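Local structure of putative S-adenosyl-L-methionine-dependent Methyltransferase (Methanococcus maripaludis, 3DLC) at residues Y29-I32 / A33-I36; S75-M78 / N79-A82; G119-F122 / F123-D126. The protein binds S-adenosylmethionine in a Rossmann-type methyltransferase fold and is probably a methyltransferase, its methyl acceptor perhaps a sterol. One frame throughout, in Å; residues are numbered along the deposited sequence. Where two conformers were deposited one is given.

Contact 1 (Y29-I32 / A33-I36); sequences YPII and AENI. With SAM (S-adenosylmethionine), chain C.
Ala33 N donates to Tyr29 O over 2.9 Å in a nearly straight bond (168°), the first of four consecutive i to i+4 links in helix 28-40, in which the N-H groups of residues 33-36 are taken up by the carbonyls of residues 29-32. Glu34 N is satisfied by Pro30 O, Asn35 N by Ile31 O at 2.8 Å, and Ile36 N by Ile32 O. Proline has no backbone N-H to give, but its carbonyl is used twice, since Pro30 O also takes a bond from the side chain of Gln64.

At the ligand end, the hydroxyl of Tyr29 donates to OXT of S-adenosylmethionine, Tyr29 OH lying 2.7 Å from it, while the other carboxylate oxygen, SAM O, sits in the plane of the ring at its edge, 3.6 Å from Tyr29 CE1. With CG anti to its own carbonyl carbon (chi1 -59°), the phenol reaches out from the helix to the methionine end of the cofactor. This is a helix of the class I methyltransferase fold, packed on helix 56-64 and strand 112-118, and Tyr29 OH gives the carboxylate one hydrogen bond, through OXT. A phenylalanine here would probably keep the ring's contacts with Met17 and Ala60 but leave OXT without this donor.

Away from the ligand, Asn35 folds back along the helix, its CG 3.2 Å from Ile31 O, though ND2 finds its partner in Gly151 O. On the buried face the Ile32 CG2 methyl touches the CD1 methyl of Ile36 at 3.8 Å, the two branched chains slanting across one another, and Ile36 continues this apolar row onto Leu114 and Val116.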
loop_
_atom_site.group_PDB
_atom_site.type_symbol
_atom_site.label_atom_id
_atom_site.label_comp_id
_atom_site.label_asym_id
_atom_site.label_seq_id
_atom_site.Cartn_x
_atom_site.Cartn_y
_atom_site.Cartn_z
ATOM N N TYR A 29 -3.099 5.301 9.908
ATOM C CA TYR A 29 -3.738 5.438 8.600
ATOM C C TYR A 29 -4.120 6.912 8.295
ATOM O O TYR A 29 -3.830 7.379 7.203
ATOM C CB TYR A 29 -4.887 4.449 8.433
ATOM C CG TYR A 29 -4.410 3.029 8.582
ATOM C CD1 TYR A 29 -3.758 2.389 7.558
ATOM C CD2 TYR A 29 -4.633 2.317 9.748
ATOM C CE1 TYR A 29 -3.290 1.091 7.698
ATOM C CE2 TYR A 29 -4.174 1.018 9.901
ATOM C CZ TYR A 29 -3.533 0.403 8.876
ATOM O OH TYR A 29 -3.116 -0.906 9.049
ATOM N N PRO A 30 -4.752 7.623 9.243
ATOM C CA PRO A 30 -5.004 9.032 8.962
ATOM C C PRO A 30 -3.727 9.841 8.772
ATOM O O PRO A 30 -3.718 10.800 8.009
ATOM C CB PRO A 30 -5.826 9.515 10.151
ATOM C CG PRO A 30 -5.826 8.419 11.105
ATOM C CD PRO A 30 -5.417 7.167 10.465
ATOM N N ILE A 31 -2.660 9.495 9.482
ATOM C CA ILE A 31 -1.393 10.220 9.352
ATOM C C ILE A 31 -0.792 9.978 7.955
ATOM O O ILE A 31 -0.337 10.908 7.297
ATOM C CB ILE A 31 -0.389 9.827 10.465
ATOM C CG1 ILE A 31 -0.917 10.291 11.841
ATOM C CG2 ILE A 31 1.011 10.368 10.197
ATOM C CD1 ILE A 31 -1.009 11.794 12.005
ATOM N N ILE A 32 -0.767 8.727 7.523
ATOM C CA ILE A 32 -0.226 8.415 6.218
ATOM C C ILE A 32 -1.075 9.091 5.146
ATOM O O ILE A 32 -0.538 9.659 4.171
ATOM C CB ILE A 32 -0.126 6.907 6.005
ATOM C CG1 ILE A 32 0.944 6.318 6.957
ATOM C CG2 ILE A 32 0.231 6.592 4.550
ATOM C CD1 ILE A 32 0.958 4.789 7.038
ATOM N N ALA A 33 -2.396 9.029 5.268
ATOM C CA ALA A 33 -3.268 9.707 4.309
ATOM C C ALA A 33 -2.985 11.196 4.235
ATOM O O ALA A 33 -2.894 11.787 3.167
ATOM C CB ALA A 33 -4.741 9.434 4.655
ATOM N N GLU A 34 -2.817 11.813 5.396
ATOM C CA GLU A 34 -2.501 13.222 5.463
ATOM C C GLU A 34 -1.155 13.502 4.820
ATOM O O GLU A 34 -0.992 14.485 4.085
ATOM C CB GLU A 34 -2.520 13.664 6.928
ATOM C CG GLU A 34 -2.114 15.082 7.162
ATOM C CD GLU A 34 -2.235 15.486 8.607
ATOM O OE1 GLU A 34 -1.744 14.797 9.503
ATOM O OE2 GLU A 34 -2.857 16.504 8.829
ATOM N N ASN A 35 -0.173 12.643 5.074
ATOM C CA ASN A 35 1.143 12.799 4.473
ATOM C C ASN A 35 1.032 12.786 2.943
ATOM O O ASN A 35 1.679 13.603 2.258
ATOM C CB ASN A 35 2.107 11.691 4.902
ATOM C CG ASN A 35 2.550 11.812 6.334
ATOM O OD1 ASN A 35 2.404 12.876 6.946
ATOM N ND2 ASN A 35 3.138 10.737 6.861
ATOM N N ILE A 36 0.218 11.871 2.401
ATOM C CA ILE A 36 0.065 11.726 0.967
ATOM C C ILE A 36 -0.622 12.964 0.378
ATOM O O ILE A 36 -0.192 13.515 -0.660
ATOM C CB ILE A 36 -0.728 10.442 0.645
ATOM C CG1 ILE A 36 0.098 9.209 1.021
ATOM C CG2 ILE A 36 -1.178 10.423 -0.826
ATOM C CD1 ILE A 36 -0.762 7.941 1.136
HETATM N N SAM C . -2.494 -2.209 3.213
HETATM C CA SAM C . -3.067 -2.821 4.439
HETATM C C SAM C . -2.614 -2.059 5.654
HETATM O O SAM C . -1.626 -1.326 5.563
HETATM O OXT SAM C . -3.213 -2.236 6.709
HETATM C CB SAM C . -2.712 -4.293 4.515
HETATM C CG SAM C . -1.255 -4.610 4.632
HETATM S SD SAM C . -1.038 -6.399 4.701
HETATM C CE SAM C . 0.448 -6.353 5.664
HETATM C "C5'" SAM C . -0.441 -6.848 2.986
HETATM C "C4'" SAM C . -1.507 -7.097 1.878
HETATM O "O4'" SAM C . -1.037 -7.197 0.493
HETATM C "C3'" SAM C . -2.434 -8.307 2.155
HETATM O "O3'" SAM C . -3.744 -7.842 2.262
HETATM C "C2'" SAM C . -2.223 -9.193 0.925
HETATM O "O2'" SAM C . -3.287 -10.044 0.563
HETATM C "C1'" SAM C . -1.849 -8.166 -0.158
HETATM N N9 SAM C . -1.058 -8.722 -1.268
HETATM C C8 SAM C . 0.123 -9.418 -1.162
HETATM N N7 SAM C . 0.620 -9.704 -2.389
HETATM C C5 SAM C . -0.275 -9.201 -3.297
HETATM C C6 SAM C . -0.328 -9.217 -4.693
HETATM N N6 SAM C . 0.559 -9.851 -5.482
HETATM N N1 SAM C . -1.352 -8.558 -5.278
HETATM C C2 SAM C . -2.328 -7.940 -4.532
HETATM N N3 SAM C . -2.353 -7.952 -3.169
HETATM C C4 SAM C . -1.315 -8.565 -2.603
#

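Contact 2 (S75-M78 / N79-A82); sequences SKHM and NEIA. With SAM (S-adenosylmethionine), chain C.
Ser75 O accepts from Asn79 N at 3.0 Å, with the donor in the carbonyl plane, and this bond opens the first turn of helix 76-88. Glu80 N to Lys76 O and Ala82 N to Met78 O follow in the same i to i+4 pattern, whereas the bond from Ile81 N to His77 O is weak, stretched to 3.3 Å. Ser75 is the N-cap: its OG, turned anti to its own backbone N (chi1 167°), accepts from Met78 N over 3.1 Å and so satisfies an N-H that has no preceding turn to bond to. The same hydroxyl is also bonded to Phe9 O.

Selenomethionine Met78 bends at chi2 (-66°), which brings CG and the terminal CE each to 3.4 Å from SAM O3'. Ser75 CB approaches the other ribose hydroxyl, 3.6 Å from SAM O2'. On the outer side, Glu80 OE2 comes near the aliphatic part of Lys76, the two chains crossing at about a right angle; both are deposited in two conformers, which makes this contact doubtful.

Asn79 faces inward, its ND2 bonded to Asp73 O and Gln99 OE1. The helix is the crossover of the beta-alpha-beta unit from strand 66-73 to strand 95-99, with Asn79 and Ala82 against Ile97, and with Met78 and Ile81 meeting Ala14 of helix 11-22.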
loop_
_atom_site.group_PDB
_atom_site.type_symbol
_atom_site.label_atom_id
_atom_site.label_comp_id
_atom_site.label_asym_id
_atom_site.label_seq_id
_atom_site.Cartn_x
_atom_site.Cartn_y
_atom_site.Cartn_z
ATOM N N SER A 75 -6.330 -11.388 -2.041
ATOM C CA SER A 75 -6.877 -12.320 -1.069
ATOM C C SER A 75 -8.369 -12.126 -0.901
ATOM O O SER A 75 -8.831 -11.069 -0.430
ATOM C CB SER A 75 -6.185 -12.163 0.285
ATOM O OG SER A 75 -6.941 -12.851 1.261
ATOM N N LYS A 76 -9.146 -13.130 -1.297
ATOM C CA LYS A 76 -10.594 -13.124 -1.116
ATOM C C LYS A 76 -10.938 -12.872 0.344
ATOM O O LYS A 76 -11.916 -12.232 0.660
ATOM C CB LYS A 76 -11.179 -14.492 -1.525
ATOM C CG LYS A 76 -12.663 -14.626 -1.299
ATOM C CD LYS A 76 -13.418 -13.668 -2.118
ATOM C CE LYS A 76 -14.922 -13.905 -2.039
ATOM N NZ LYS A 76 -15.645 -12.974 -2.944
ATOM N N HIS A 77 -10.153 -13.438 1.261
ATOM C CA HIS A 77 -10.422 -13.299 2.701
ATOM C C HIS A 77 -10.241 -11.869 3.181
ATOM O O HIS A 77 -11.046 -11.365 3.964
ATOM C CB HIS A 77 -9.540 -14.230 3.494
ATOM C CG HIS A 77 -9.648 -15.604 3.008
ATOM N ND1 HIS A 77 -10.803 -16.320 3.169
ATOM C CD2 HIS A 77 -8.840 -16.342 2.221
ATOM C CE1 HIS A 77 -10.674 -17.492 2.569
ATOM N NE2 HIS A 77 -9.494 -17.521 1.973
HETATM N N MSE A 78 -9.214 -11.208 2.670
HETATM C CA MSE A 78 -9.012 -9.792 2.975
HETATM C C MSE A 78 -10.186 -8.999 2.415
HETATM O O MSE A 78 -10.701 -8.100 3.064
HETATM C CB MSE A 78 -7.735 -9.258 2.340
HETATM C CG MSE A 78 -6.455 -9.711 2.973
HETATM SE SE MSE A 78 -6.355 -8.971 4.796
HETATM C CE MSE A 78 -4.617 -9.569 5.055
ATOM N N ASN A 79 -10.593 -9.314 1.192
ATOM C CA ASN A 79 -11.641 -8.536 0.535
ATOM C C ASN A 79 -12.989 -8.665 1.221
ATOM O O ASN A 79 -13.768 -7.714 1.273
ATOM C CB ASN A 79 -11.687 -8.830 -0.960
ATOM C CG ASN A 79 -10.477 -8.275 -1.669
ATOM O OD1 ASN A 79 -9.914 -7.265 -1.231
ATOM N ND2 ASN A 79 -10.078 -8.901 -2.745
ATOM N N GLU A 80 -13.256 -9.844 1.778
ATOM C CA GLU A 80 -14.510 -10.044 2.520
ATOM C C GLU A 80 -14.535 -9.132 3.742
ATOM O O GLU A 80 -15.561 -8.500 4.056
ATOM C CB GLU A 80 -14.688 -11.509 2.930
ATOM C CG GLU A 80 -14.968 -12.450 1.759
ATOM C CD GLU A 80 -14.820 -13.937 2.089
ATOM O OE1 GLU A 80 -14.415 -14.287 3.212
ATOM O OE2 GLU A 80 -15.099 -14.769 1.205
ATOM N N ILE A 81 -13.417 -9.059 4.454
ATOM C CA ILE A 81 -13.337 -8.192 5.631
ATOM C C ILE A 81 -13.416 -6.716 5.198
ATOM O O ILE A 81 -14.068 -5.926 5.843
ATOM C CB ILE A 81 -12.070 -8.450 6.441
ATOM C CG1 ILE A 81 -12.147 -9.800 7.100
ATOM C CG2 ILE A 81 -11.849 -7.322 7.431
ATOM C CD1 ILE A 81 -10.893 -10.169 7.891
ATOM N N ALA A 82 -12.698 -6.368 4.135
ATOM C CA ALA A 82 -12.668 -4.971 3.685
ATOM C C ALA A 82 -14.083 -4.521 3.314
ATOM O O ALA A 82 -14.488 -3.405 3.604
ATOM C CB ALA A 82 -11.702 -4.792 2.508
HETATM N N SAM C . -2.494 -2.209 3.213
HETATM C CA SAM C . -3.067 -2.821 4.439
HETATM C C SAM C . -2.614 -2.059 5.654
HETATM O O SAM C . -1.626 -1.326 5.563
HETATM O OXT SAM C . -3.213 -2.236 6.709
HETATM C CB SAM C . -2.712 -4.293 4.515
HETATM C CG SAM C . -1.255 -4.610 4.632
HETATM S SD SAM C . -1.038 -6.399 4.701
HETATM C CE SAM C . 0.448 -6.353 5.664
HETATM C "C5'" SAM C . -0.441 -6.848 2.986
HETATM C "C4'" SAM C . -1.507 -7.097 1.878
HETATM O "O4'" SAM C . -1.037 -7.197 0.493
HETATM C "C3'" SAM C . -2.434 -8.307 2.155
HETATM O "O3'" SAM C . -3.744 -7.842 2.262
HETATM C "C2'" SAM C . -2.223 -9.193 0.925
HETATM O "O2'" SAM C . -3.287 -10.044 0.563
HETATM C "C1'" SAM C . -1.849 -8.166 -0.158
HETATM N N9 SAM C . -1.058 -8.722 -1.268
HETATM C C8 SAM C . 0.123 -9.418 -1.162
HETATM N N7 SAM C . 0.620 -9.704 -2.389
HETATM C C5 SAM C . -0.275 -9.201 -3.297
HETATM C C6 SAM C . -0.328 -9.217 -4.693
HETATM N N6 SAM C . 0.559 -9.851 -5.482
HETATM N N1 SAM C . -1.352 -8.558 -5.278
HETATM C C2 SAM C . -2.328 -7.940 -4.532
HETATM N N3 SAM C . -2.353 -7.952 -3.169
HETATM C C4 SAM C . -1.315 -8.565 -2.603
#

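Contact 3 (G119-F122 / F123-D126); sequences GSVF and FWED. With SAM (S-adenosylmethionine), chain C.
Trp124 lays one face of its indole over the backbone at Val121, in the loop that follows strand 112-118, the fourth strand in the order 3-2-1-4-5-7-6 of the class I methyltransferase fold. Val121 CA stands above the six-membered ring, 3.7 Å from its centroid and 14° off the ring normal, a CH-pi contact. The valine side chain leans on the same benzo part, its CG2 methyl 3.7 Å from Trp124 CZ3. Farther out, Val121 CG1 lies over the centre of the Phe122 ring, which puts the valine between two aromatic groups.

At the pyrrole end, the indole N-H is spent on a hydroxyl. Trp124 NE1 donates to Ser120 OG over 2.9 Å in a bent bond (142°), the acceptor tilted from the indole plane. Swung anti to the backbone N (chi1 -163°), that hydroxyl in turn donates to the ribose ring oxygen SAM O4' at 2.8 Å, so that one oxygen is gripped on two fronts and the tryptophan, itself at the pocket wall, helps to fix the rotation of the serine hydroxyl. The edge of the indole meets the adenine at SAM N7.

Phe123 turns its ring differently. Its edge carries CE2 to Gly119 O, 3.3 Å away in the conformer given, one of two, and the methyl of the cofactor, SAM CE, lies near the same rim; the ring also meets that of Phe9 edge-to-face. Phe123 N closes a turn by donating to Ser120 O from above the carbonyl plane. A water donates to both Val121 O and Trp124 O, each 2.8 Å away.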
loop_
_atom_site.group_PDB
_atom_site.type_symbol
_atom_site.label_atom_id
_atom_site.label_comp_id
_atom_site.label_asym_id
_atom_site.label_seq_id
_atom_site.Cartn_x
_atom_site.Cartn_y
_atom_site.Cartn_z
ATOM N N GLY A 119 2.610 -1.827 3.105
ATOM C CA GLY A 119 2.828 -3.161 3.618
ATOM C C GLY A 119 2.620 -4.330 2.700
ATOM O O GLY A 119 2.440 -5.436 3.205
ATOM N N SER A 120 2.504 -4.088 1.393
ATOM C CA SER A 120 2.349 -5.123 0.388
ATOM C C SER A 120 3.593 -5.402 -0.457
ATOM O O SER A 120 3.894 -6.562 -0.741
ATOM C CB SER A 120 1.147 -4.715 -0.471
ATOM O OG SER A 120 0.644 -5.787 -1.245
ATOM N N VAL A 121 4.318 -4.346 -0.826
ATOM C CA VAL A 121 5.439 -4.478 -1.734
ATOM C C VAL A 121 6.490 -5.461 -1.256
ATOM O O VAL A 121 7.158 -6.084 -2.064
ATOM C CB VAL A 121 6.067 -3.082 -2.047
ATOM C CG1 VAL A 121 6.702 -2.463 -0.808
ATOM C CG2 VAL A 121 7.068 -3.170 -3.195
ATOM N N PHE A 122 6.633 -5.589 0.062
ATOM C CA PHE A 122 7.652 -6.443 0.669
ATOM C C PHE A 122 7.372 -7.918 0.452
ATOM O O PHE A 122 8.253 -8.744 0.645
ATOM C CB PHE A 122 7.779 -6.120 2.162
ATOM C CG PHE A 122 8.008 -4.667 2.427
ATOM C CD1 PHE A 122 9.121 -4.009 1.971
ATOM C CD2 PHE A 122 7.057 -3.938 3.072
ATOM C CE1 PHE A 122 9.288 -2.666 2.193
ATOM C CE2 PHE A 122 7.214 -2.579 3.291
ATOM C CZ PHE A 122 8.327 -1.955 2.862
ATOM N N PHE A 123 6.166 -8.239 0.008
ATOM C CA PHE A 123 5.762 -9.627 -0.243
ATOM C C PHE A 123 5.732 -9.999 -1.725
ATOM O O PHE A 123 5.711 -11.185 -2.053
ATOM C CB PHE A 123 4.358 -9.903 0.335
ATOM C CG PHE A 123 4.272 -9.742 1.823
ATOM C CD1 PHE A 123 4.850 -10.659 2.680
ATOM C CD2 PHE A 123 3.585 -8.688 2.380
ATOM C CE1 PHE A 123 4.699 -10.493 4.084
ATOM C CE2 PHE A 123 3.446 -8.546 3.726
ATOM C CZ PHE A 123 4.038 -9.422 4.575
ATOM N N TRP A 124 5.713 -9.037 -2.627
ATOM C CA TRP A 124 5.490 -9.359 -4.033
ATOM C C TRP A 124 6.562 -10.199 -4.655
ATOM O O TRP A 124 7.728 -9.917 -4.492
ATOM C CB TRP A 124 5.307 -8.103 -4.915
ATOM C CG TRP A 124 4.196 -7.222 -4.486
ATOM C CD1 TRP A 124 3.115 -7.554 -3.704
ATOM C CD2 TRP A 124 4.033 -5.841 -4.818
ATOM N NE1 TRP A 124 2.308 -6.459 -3.519
ATOM C CE2 TRP A 124 2.873 -5.385 -4.161
ATOM C CE3 TRP A 124 4.757 -4.936 -5.587
ATOM C CZ2 TRP A 124 2.433 -4.073 -4.273
ATOM C CZ3 TRP A 124 4.332 -3.628 -5.665
ATOM C CH2 TRP A 124 3.184 -3.211 -5.010
ATOM N N GLU A 125 6.124 -11.224 -5.379
ATOM C CA GLU A 125 7.011 -12.048 -6.192
ATOM C C GLU A 125 7.267 -11.193 -7.468
ATOM O O GLU A 125 6.590 -10.223 -7.671
ATOM C CB GLU A 125 6.289 -13.384 -6.529
ATOM C CG GLU A 125 5.957 -14.228 -5.287
ATOM C CD GLU A 125 5.013 -15.419 -5.549
ATOM O OE1 GLU A 125 4.559 -15.626 -6.702
ATOM O OE2 GLU A 125 4.715 -16.147 -4.571
ATOM N N ASP A 126 8.227 -11.489 -8.315
ATOM C CA ASP A 126 8.313 -10.711 -9.569
ATOM C C ASP A 126 7.976 -9.200 -9.568
ATOM O O ASP A 126 7.048 -8.706 -10.230
ATOM C CB ASP A 126 7.486 -11.408 -10.640
ATOM C CG ASP A 126 7.916 -11.000 -12.030
ATOM O OD1 ASP A 126 8.868 -10.184 -12.153
ATOM O OD2 ASP A 126 7.269 -11.456 -12.987
HETATM N N SAM C . -2.494 -2.209 3.213
HETATM C CA SAM C . -3.067 -2.821 4.439
HETATM C C SAM C . -2.614 -2.059 5.654
HETATM O O SAM C . -1.626 -1.326 5.563
HETATM O OXT SAM C . -3.213 -2.236 6.709
HETATM C CB SAM C . -2.712 -4.293 4.515
HETATM C CG SAM C . -1.255 -4.610 4.632
HETATM S SD SAM C . -1.038 -6.399 4.701
HETATM C CE SAM C . 0.448 -6.353 5.664
HETATM C "C5'" SAM C . -0.441 -6.848 2.986
HETATM C "C4'" SAM C . -1.507 -7.097 1.878
HETATM O "O4'" SAM C . -1.037 -7.197 0.493
HETATM C "C3'" SAM C . -2.434 -8.307 2.155
HETATM O "O3'" SAM C . -3.744 -7.842 2.262
HETATM C "C2'" SAM C . -2.223 -9.193 0.925
HETATM O "O2'" SAM C . -3.287 -10.044 0.563
HETATM C "C1'" SAM C . -1.849 -8.166 -0.158
HETATM N N9 SAM C . -1.058 -8.722 -1.268
HETATM C C8 SAM C . 0.123 -9.418 -1.162
HETATM N N7 SAM C . 0.620 -9.704 -2.389
HETATM C C5 SAM C . -0.275 -9.201 -3.297
HETATM C C6 SAM C . -0.328 -9.217 -4.693
HETATM N N6 SAM C . 0.559 -9.851 -5.482
HETATM N N1 SAM C . -1.352 -8.558 -5.278
HETATM C C2 SAM C . -2.328 -7.940 -4.532
HETATM N N3 SAM C . -2.353 -7.952 -3.169
HETATM C C4 SAM C . -1.315 -8.565 -2.603
HETATM O O HOH W 1 8.966 -8.151 -2.754
#

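From the N terminus the three contacts come in series, none nesting in or crossing another. Each closes just one local turn or pair of turns: contact 1 within helix 28-40, contact 2 at the start of helix 76-88, contact 3 in the loop between strand 112-118 and helix 127-137. They do not touch, the nearest atoms of contacts 1 and 3 being about 8 Å apart, yet all three meet the one S-adenosylmethionine, each at a different part of the molecule. The cofactor thus bridges helix 28-40, which packs on helix 56-64 and strand 112-118, the crossover between strands 66-73 and 95-99, and the loop leading into helix 127-137.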